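Local structure of exotoxin type A precursor (allele 1) (Streptococcus pyogenes phage T12, 1FNU) at residues A[52-64]-A[89-103]. The protein is a pyrogenic exotoxin of the staphylococcal and streptococcal superantigen family, probably acting as a toxin that contributes to virulence. Numbering follows the deposited sequence.
Sequences GPNYDKLKTELKN and LCENAERSACIYGGV. With CD (cadmium ion), chain M; CD (cadmium ion), chain H; CD (cadmium ion), chain E.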
ATOM      1  N   GLY A  52     -16.070  -1.780  15.953  1.00 22.47           N
ATOM      2  CA  GLY A  52     -16.537  -0.429  16.182  1.00 22.47           C
ATOM      3  C   GLY A  52     -16.960   0.051  14.802  1.00 22.59           C
ATOM      4  O   GLY A  52     -16.918  -0.685  13.789  1.00 22.55           O
ATOM      5  N   PRO A  53     -17.467   1.253  14.736  1.00 22.69           N
ATOM      6  CA  PRO A  53     -17.829   1.603  13.379  1.00 22.93           C
ATOM      7  C   PRO A  53     -16.560   1.805  12.575  1.00 23.04           C
ATOM      8  O   PRO A  53     -15.523   2.324  13.070  1.00 23.41           O
ATOM      9  CB  PRO A  53     -18.733   2.835  13.553  1.00 22.93           C
ATOM     10  CG  PRO A  53     -18.203   3.515  14.850  1.00 22.97           C
ATOM     11  CD  PRO A  53     -17.859   2.267  15.739  1.00 22.86           C
ATOM     12  N   ASN A  54     -16.657   1.358  11.341  1.00 23.02           N
ATOM     13  CA  ASN A  54     -15.634   1.346  10.329  1.00 22.86           C
ATOM     14  C   ASN A  54     -14.608   0.264  10.524  1.00 22.50           C
ATOM     15  O   ASN A  54     -13.745   0.155   9.659  1.00 22.50           O
ATOM     16  CB  ASN A  54     -14.966   2.715  10.191  1.00 23.40           C
ATOM     17  CG  ASN A  54     -15.992   3.779  10.012  1.00 23.84           C
ATOM     18  OD1 ASN A  54     -16.794   3.711   9.072  1.00 24.28           O
ATOM     19  ND2 ASN A  54     -16.063   4.708  10.936  1.00 24.17           N
ATOM     20  N   TYR A  55     -14.667  -0.545  11.588  1.00 21.87           N
ATOM     21  CA  TYR A  55     -13.619  -1.587  11.656  1.00 21.53           C
ATOM     22  C   TYR A  55     -14.012  -2.844  12.439  1.00 21.12           C
ATOM     23  O   TYR A  55     -14.937  -2.807  13.246  1.00 21.01           O
ATOM     24  CB  TYR A  55     -12.327  -1.043  12.285  1.00 21.28           C
ATOM     25  CG  TYR A  55     -12.462  -0.816  13.772  1.00 21.22           C
ATOM     26  CD1 TYR A  55     -12.961   0.380  14.274  1.00 21.30           C
ATOM     27  CD2 TYR A  55     -12.116  -1.797  14.648  1.00 21.37           C
ATOM     28  CE1 TYR A  55     -13.102   0.584  15.637  1.00 21.48           C
ATOM     29  CE2 TYR A  55     -12.233  -1.642  16.051  1.00 21.41           C
ATOM     30  CZ  TYR A  55     -12.728  -0.454  16.551  1.00 21.45           C
ATOM     31  OH  TYR A  55     -12.839  -0.314  17.927  1.00 21.49           O
ATOM     32  N   ASP A  56     -13.328  -3.951  12.172  1.00 20.76           N
ATOM     33  CA  ASP A  56     -13.609  -5.205  12.929  1.00 20.40           C
ATOM     34  C   ASP A  56     -12.384  -6.029  13.269  1.00 20.25           C
ATOM     35  O   ASP A  56     -12.489  -7.197  13.657  1.00 20.12           O
ATOM     36  CB  ASP A  56     -14.614  -6.110  12.224  1.00 20.30           C
ATOM     37  CG  ASP A  56     -14.271  -6.298  10.818  1.00 20.29           C
ATOM     38  OD1 ASP A  56     -13.046  -6.414  10.563  1.00 20.43           O
ATOM     39  OD2 ASP A  56     -15.214  -6.326   9.991  1.00 20.34           O
ATOM     40  N   LYS A  57     -11.231  -5.380  13.143  1.00 20.05           N
ATOM     41  CA  LYS A  57      -9.927  -5.928  13.467  1.00 19.79           C
ATOM     42  C   LYS A  57      -9.144  -4.675  13.905  1.00 19.61           C
ATOM     43  O   LYS A  57      -9.194  -3.646  13.213  1.00 19.75           O
ATOM     44  CB  LYS A  57      -9.300  -6.572  12.225  1.00 19.91           C
ATOM     45  CG  LYS A  57     -10.039  -7.873  11.809  1.00 19.94           C
ATOM     46  CD  LYS A  57      -9.874  -8.974  12.908  1.00 20.30           C
ATOM     47  CE  LYS A  57     -10.864 -10.172  12.686  1.00 20.54           C
ATOM     48  NZ  LYS A  57     -10.641 -11.229  13.777  1.00 21.10           N
ATOM     49  N   LEU A  58      -8.491  -4.732  15.051  1.00 19.24           N
ATOM     50  CA  LEU A  58      -7.754  -3.580  15.559  1.00 18.95           C
ATOM     51  C   LEU A  58      -6.355  -3.971  15.870  1.00 18.79           C
ATOM     52  O   LEU A  58      -6.085  -5.036  16.521  1.00 18.68           O
ATOM     53  CB  LEU A  58      -8.435  -3.019  16.834  1.00 19.18           C
ATOM     54  CG  LEU A  58      -7.669  -2.004  17.782  1.00 19.44           C
ATOM     55  CD1 LEU A  58      -7.357  -0.733  17.027  1.00 19.49           C
ATOM     56  CD2 LEU A  58      -8.526  -1.607  19.048  1.00 19.20           C
ATOM     57  N   LYS A  59      -5.431  -3.120  15.463  1.00 18.50           N
ATOM     58  CA  LYS A  59      -4.033  -3.421  15.774  1.00 18.31           C
ATOM     59  C   LYS A  59      -3.394  -2.284  16.591  1.00 18.51           C
ATOM     60  O   LYS A  59      -3.626  -1.108  16.322  1.00 18.32           O
ATOM     61  CB  LYS A  59      -3.182  -3.601  14.487  1.00 18.05           C
ATOM     62  CG  LYS A  59      -1.755  -3.930  14.807  1.00 17.63           C
ATOM     63  CD  LYS A  59      -0.859  -3.810  13.542  1.00 17.78           C
ATOM     64  CE  LYS A  59      -0.433  -2.366  13.229  1.00 17.52           C
ATOM     65  NZ  LYS A  59       0.679  -2.346  12.269  1.00 17.92           N
ATOM     66  N   THR A  60      -2.654  -2.658  17.653  1.00 18.84           N
ATOM     67  CA  THR A  60      -1.855  -1.696  18.412  1.00 19.14           C
ATOM     68  C   THR A  60      -0.383  -2.008  18.362  1.00 19.45           C
ATOM     69  O   THR A  60       0.036  -3.187  18.552  1.00 19.48           O
ATOM     70  CB  THR A  60      -2.212  -1.553  19.890  1.00 19.20           C
ATOM     71  OG1 THR A  60      -1.279  -0.644  20.456  1.00 19.11           O
ATOM     72  CG2 THR A  60      -2.145  -2.956  20.672  1.00 18.92           C
ATOM     73  N   GLU A  61       0.412  -0.959  18.099  1.00 19.63           N
ATOM     74  CA  GLU A  61       1.828  -1.086  18.018  1.00 20.02           C
ATOM     75  C   GLU A  61       2.373  -0.538  19.283  1.00 20.21           C
ATOM     76  O   GLU A  61       2.184   0.619  19.558  1.00 20.09           O
ATOM     77  CB  GLU A  61       2.446  -0.293  16.838  1.00 20.12           C
ATOM     78  CG  GLU A  61       2.350  -1.010  15.517  1.00 20.31           C
ATOM     79  CD  GLU A  61       2.928  -0.139  14.380  1.00 20.64           C
ATOM     80  OE1 GLU A  61       4.156   0.280  14.536  1.00 20.36           O
ATOM     81  OE2 GLU A  61       2.106   0.070  13.402  1.00 20.28           O
ATOM     82  N   LEU A  62       3.127  -1.379  19.993  1.00 20.58           N
ATOM     83  CA  LEU A  62       3.741  -1.010  21.247  1.00 20.95           C
ATOM     84  C   LEU A  62       5.221  -0.652  21.047  1.00 21.32           C
ATOM     85  O   LEU A  62       5.734  -0.577  19.958  1.00 21.28           O
ATOM     86  CB  LEU A  62       3.523  -2.154  22.260  1.00 20.90           C
ATOM     87  CG  LEU A  62       1.992  -2.247  22.480  1.00 20.94           C
ATOM     88  CD1 LEU A  62       1.533  -3.660  22.745  1.00 20.94           C
ATOM     89  CD2 LEU A  62       1.568  -1.266  23.621  1.00 21.19           C
ATOM     90  N   LYS A  63       5.895  -0.404  22.144  1.00 21.91           N
ATOM     91  CA  LYS A  63       7.257   0.014  22.130  1.00 22.52           C
ATOM     92  C   LYS A  63       8.217  -0.839  21.384  1.00 22.79           C
ATOM     93  O   LYS A  63       8.993  -0.358  20.582  1.00 22.78           O
ATOM     94  CB  LYS A  63       7.744   0.176  23.559  1.00 22.77           C
ATOM     95  CG  LYS A  63       9.163   0.657  23.622  1.00 23.25           C
ATOM     96  CD  LYS A  63       9.586   0.792  25.084  1.00 23.67           C
ATOM     97  CE  LYS A  63      11.061   0.852  25.108  1.00 23.86           C
ATOM     98  NZ  LYS A  63      11.412   1.828  26.233  1.00 24.16           N
ATOM     99  N   ASN A  64       8.113  -2.115  21.658  1.00 23.17           N
ATOM    100  CA  ASN A  64       8.974  -3.149  21.112  1.00 23.58           C
ATOM    101  C   ASN A  64       8.438  -4.536  21.411  1.00 23.85           C
ATOM    102  O   ASN A  64       7.359  -4.689  21.970  1.00 23.72           O
ATOM    103  CB  ASN A  64      10.378  -3.070  21.695  1.00 23.54           C
ATOM    104  CG  ASN A  64      10.399  -3.045  23.225  1.00 23.62           C
ATOM    105  OD1 ASN A  64       9.598  -3.715  23.899  1.00 23.73           O
ATOM    106  ND2 ASN A  64      11.341  -2.300  23.780  1.00 23.63           N
ATOM    107  N   LEU A  89      -2.674  -4.593   8.945  1.00 18.62           N
ATOM    108  CA  LEU A  89      -2.849  -5.545   9.982  1.00 18.12           C
ATOM    109  C   LEU A  89      -2.820  -6.981   9.465  1.00 17.82           C
ATOM    110  O   LEU A  89      -2.228  -7.871  10.100  1.00 17.59           O
ATOM    111  CB  LEU A  89      -4.185  -5.146  10.579  1.00 18.15           C
ATOM    112  CG  LEU A  89      -4.954  -5.803  11.640  1.00 18.35           C
ATOM    113  CD1 LEU A  89      -5.911  -4.807  12.279  1.00 18.42           C
ATOM    114  CD2 LEU A  89      -5.585  -7.047  11.019  1.00 18.45           C
ATOM    115  N   CYS A  90      -3.448  -7.196   8.312  1.00 17.50           N
ATOM    116  CA  CYS A  90      -3.571  -8.531   7.707  1.00 17.48           C
ATOM    117  C   CYS A  90      -3.908  -8.392   6.189  1.00 17.56           C
ATOM    118  O   CYS A  90      -4.578  -7.443   5.786  1.00 17.44           O
ATOM    119  CB  CYS A  90      -4.704  -9.361   8.406  1.00 17.08           C
ATOM    120  SG  CYS A  90      -4.822 -11.135   7.839  1.00 16.66           S
ATOM    121  N   GLU A  91      -3.448  -9.332   5.367  1.00 17.84           N
ATOM    122  CA  GLU A  91      -3.725  -9.308   3.875  1.00 17.96           C
ATOM    123  C   GLU A  91      -5.209  -9.467   3.553  1.00 18.22           C
ATOM    124  O   GLU A  91      -5.696  -9.026   2.490  1.00 18.12           O
ATOM    125  CB  GLU A  91      -2.948 -10.480   3.247  1.00 17.93           C
ATOM    126  CG  GLU A  91      -3.119 -11.800   4.075  1.00 17.82           C
ATOM    127  CD  GLU A  91      -2.068 -12.852   3.672  1.00 17.86           C
ATOM    128  OE1 GLU A  91      -0.879 -12.475   3.496  1.00 17.45           O
ATOM    129  OE2 GLU A  91      -2.445 -14.033   3.573  1.00 17.79           O
ATOM    130  N   ASN A  92      -5.920 -10.118   4.480  1.00 18.41           N
ATOM    131  CA  ASN A  92      -7.378 -10.397   4.345  1.00 18.72           C
ATOM    132  C   ASN A  92      -8.320  -9.431   5.098  1.00 18.69           C
ATOM    133  O   ASN A  92      -9.533  -9.556   5.004  1.00 18.95           O
ATOM    134  CB  ASN A  92      -7.746 -11.828   4.877  1.00 18.88           C
ATOM    135  CG  ASN A  92      -6.974 -12.951   4.234  1.00 19.06           C
ATOM    136  OD1 ASN A  92      -6.742 -12.985   3.067  1.00 19.21           O
ATOM    137  ND2 ASN A  92      -6.607 -13.924   5.045  1.00 19.57           N
ATOM    138  N   ALA A  93      -7.791  -8.506   5.891  1.00 18.85           N
ATOM    139  CA  ALA A  93      -8.658  -7.600   6.673  1.00 18.69           C
ATOM    140  C   ALA A  93      -8.981  -6.346   5.836  1.00 18.63           C
ATOM    141  O   ALA A  93      -8.056  -5.634   5.437  1.00 18.93           O
ATOM    142  CB  ALA A  93      -7.965  -7.248   7.945  1.00 18.65           C
ATOM    143  N   GLU A  94     -10.240  -6.110   5.493  1.00 18.30           N
ATOM    144  CA  GLU A  94     -10.621  -4.913   4.680  1.00 18.06           C
ATOM    145  C   GLU A  94     -11.194  -3.842   5.565  1.00 17.65           C
ATOM    146  O   GLU A  94     -11.515  -2.735   5.132  1.00 17.59           O
ATOM    147  CB  GLU A  94     -11.677  -5.271   3.620  1.00 18.06           C
ATOM    148  CG  GLU A  94     -11.145  -6.363   2.636  1.00 18.30           C
ATOM    149  CD  GLU A  94     -11.679  -6.210   1.278  1.00 18.26           C
ATOM    150  OE1 GLU A  94     -11.230  -5.251   0.597  1.00 18.46           O
ATOM    151  OE2 GLU A  94     -12.530  -7.034   0.869  1.00 18.23           O
ATOM    152  N   ARG A  95     -11.327  -4.197   6.815  1.00 17.26           N
ATOM    153  CA  ARG A  95     -11.906  -3.244   7.783  1.00 17.02           C
ATOM    154  C   ARG A  95     -11.074  -3.095   8.999  1.00 16.75           C
ATOM    155  O   ARG A  95     -11.551  -3.355  10.095  1.00 16.87           O
ATOM    156  CB  ARG A  95     -13.333  -3.688   8.148  1.00 16.79           C
ATOM    157  CG  ARG A  95     -14.180  -3.815   6.883  1.00 16.67           C
ATOM    158  CD  ARG A  95     -15.712  -4.037   7.161  1.00 16.53           C
ATOM    159  NE  ARG A  95     -16.432  -2.843   7.723  1.00 16.51           N
ATOM    160  CZ  ARG A  95     -16.718  -2.621   8.999  1.00 16.46           C
ATOM    161  NH1 ARG A  95     -16.367  -3.494   9.945  1.00 16.43           N
ATOM    162  NH2 ARG A  95     -17.382  -1.517   9.345  1.00 16.75           N
ATOM    163  N   SER A  96      -9.821  -2.701   8.858  1.00 16.48           N
ATOM    164  CA  SER A  96      -9.059  -2.575  10.110  1.00 16.55           C
ATOM    165  C   SER A  96      -8.835  -1.135  10.567  1.00 16.40           C
ATOM    166  O   SER A  96      -9.093  -0.207   9.803  1.00 16.31           O
ATOM    167  CB  SER A  96      -7.725  -3.362  10.039  1.00 16.62           C
ATOM    168  OG  SER A  96      -7.108  -3.234   8.790  1.00 17.17           O
ATOM    169  N   ALA A  97      -8.423  -0.986  11.827  1.00 16.39           N
ATOM    170  CA  ALA A  97      -8.126   0.274  12.498  1.00 16.39           C
ATOM    171  C   ALA A  97      -6.819   0.022  13.240  1.00 16.38           C
ATOM    172  O   ALA A  97      -6.551  -1.097  13.639  1.00 16.37           O
ATOM    173  CB  ALA A  97      -9.245   0.612  13.513  1.00 16.18           C
ATOM    174  N   CYS A  98      -6.018   1.085  13.427  1.00 16.54           N
ATOM    175  CA  CYS A  98      -4.745   0.973  14.082  1.00 16.62           C
ATOM    176  C   CYS A  98      -4.549   2.045  15.115  1.00 16.66           C
ATOM    177  O   CYS A  98      -5.053   3.141  14.988  1.00 16.77           O
ATOM    178  CB  CYS A  98      -3.587   1.077  13.067  1.00 16.54           C
ATOM    179  SG  CYS A  98      -3.284  -0.326  11.910  1.00 16.73           S
ATOM    180  N   ILE A  99      -3.813   1.682  16.151  1.00 16.88           N
ATOM    181  CA  ILE A  99      -3.437   2.596  17.220  1.00 17.14           C
ATOM    182  C   ILE A  99      -1.982   2.333  17.668  1.00 17.25           C
ATOM    183  O   ILE A  99      -1.334   1.373  17.255  1.00 17.26           O
ATOM    184  CB  ILE A  99      -4.381   2.452  18.492  1.00 17.05           C
ATOM    185  CG1 ILE A  99      -4.271   1.037  19.176  1.00 16.96           C
ATOM    186  CG2 ILE A  99      -5.861   2.694  18.123  1.00 17.14           C
ATOM    187  CD1 ILE A  99      -4.923   1.051  20.625  1.00 17.05           C
ATOM    188  N   TYR A 100      -1.471   3.239  18.494  1.00 17.51           N
ATOM    189  CA  TYR A 100      -0.164   3.071  19.069  1.00 17.81           C
ATOM    190  C   TYR A 100      -0.467   3.062  20.574  1.00 18.19           C
ATOM    191  O   TYR A 100      -1.376   3.776  21.061  1.00 18.05           O
ATOM    192  CB  TYR A 100       0.769   4.202  18.712  1.00 17.67           C
ATOM    193  CG  TYR A 100       1.293   4.115  17.291  1.00 17.56           C
ATOM    194  CD1 TYR A 100       2.427   3.351  16.955  1.00 17.53           C
ATOM    195  CD2 TYR A 100       0.635   4.809  16.277  1.00 17.52           C
ATOM    196  CE1 TYR A 100       2.889   3.297  15.619  1.00 17.58           C
ATOM    197  CE2 TYR A 100       1.059   4.768  14.972  1.00 17.39           C
ATOM    198  CZ  TYR A 100       2.154   4.037  14.645  1.00 17.42           C
ATOM    199  OH  TYR A 100       2.536   4.078  13.371  1.00 17.69           O
ATOM    200  N   GLY A 101       0.237   2.171  21.267  1.00 18.54           N
ATOM    201  CA  GLY A 101       0.035   1.997  22.694  1.00 19.01           C
ATOM    202  C   GLY A 101      -1.403   1.797  23.114  1.00 19.34           C
ATOM    203  O   GLY A 101      -2.132   0.977  22.529  1.00 19.27           O
ATOM    204  N   GLY A 102      -1.813   2.563  24.135  1.00 19.76           N
ATOM    205  CA  GLY A 102      -3.170   2.540  24.677  1.00 20.32           C
ATOM    206  C   GLY A 102      -3.609   1.288  25.444  1.00 20.84           C
ATOM    207  O   GLY A 102      -4.778   1.016  25.564  1.00 20.63           O
ATOM    208  N   VAL A 103      -2.656   0.524  25.945  1.00 21.39           N
ATOM    209  CA  VAL A 103      -2.961  -0.739  26.604  1.00 22.13           C
ATOM    210  C   VAL A 103      -2.705  -0.766  28.117  1.00 22.73           C
ATOM    211  O   VAL A 103      -1.605  -0.423  28.539  1.00 22.68           O
ATOM    212  CB  VAL A 103      -2.058  -1.829  25.988  1.00 22.12           C
ATOM    213  CG1 VAL A 103      -2.139  -3.151  26.854  1.00 22.19           C
ATOM    214  CG2 VAL A 103      -2.466  -2.071  24.526  1.00 21.93           C
TER
HETATM  215 CD    CD M 224      -2.651 -12.342   8.444  1.00 17.93          CD
HETATM  216 CD    CD H 824      -0.254 -14.806   3.144  1.00 21.23          CD
HETATM  217 CD    CD E 222      -6.537 -11.969   9.517  1.00 20.80          CD
HETATM  218  O   HOH W   1     -17.651  -2.854  12.677  1.00 32.41           O
HETATM  219  O   HOH W   2     -11.592   0.427   8.175  1.00 28.29           O
HETATM  220  O   HOH W   3     -11.330  -6.607   8.565  1.00 28.13           O
HETATM  221  O   HOH W   4      -0.478   1.125  14.378  1.00 18.85           O
HETATM  222  O   HOH W   5      -7.199 -14.038   8.183  1.00 11.95           O
HETATM  223  O   HOH W   6      -5.428 -11.787  11.888  1.00 10.84           O
HETATM  224  O   HOH W   7      -8.410 -10.412   9.554  1.00 12.24           O
HETATM  225  O   HOH W   8      -2.248 -13.408  10.713  1.00  5.16           O
HETATM  226  O   HOH W   9      -3.656 -14.442   7.312  1.00  8.00           O
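Strands 57-61 and 96-100 run parallel at 21°, their axes 4.6 Å apart, zipped by backbone bonds that alternate between them, from A97 N to K57 O (3.1 Å) up to G101 N to E61 O. Ahead of this ladder, D56 N also bonds R95 O, and R95 NH1 makes a salt bridge to D56 OD2 (3.1 Å); the carboxylate oxygen lies close to the guanidinium plane but is itself met from above the carboxylate plane. R95 also makes a cation-pi contact with F23 of a neighbouring subunit. Y55 has CG between its backbone N and carbonyl carbon (chi1 72°), which lays the ring flat against A97, whose CB sits 3.9 Å from the ring centroid in a CH-pi contact. Beside it, L58 CD1 meets I99 CG2. T60 OG1, anti to the backbone N (chi1 177°), donates to G101 O (2.8 Å), in the carbonyl plane and on a lone pair. On the other face, L89 CD1 packs on K57 and K59 CB; K59 bends at chi3, its CE passing C98 SG, and NZ forms a salt bridge to E61 OE2 (3.0 Å) while also bonding Y88 O. E61 lies alongside the Y100 ring, whose hydroxyl bonds S195. C98 is disulfide-linked to C87, while C90 SG bridges two cadmium ions. In the OB-fold domain this parallel pair lies inside a mixed sheet, 96-105 at its centre: strand 45-48 flanks 57-61, strand 75-80 flanks 96-105, and L58 and I99 pack on V30 and I78.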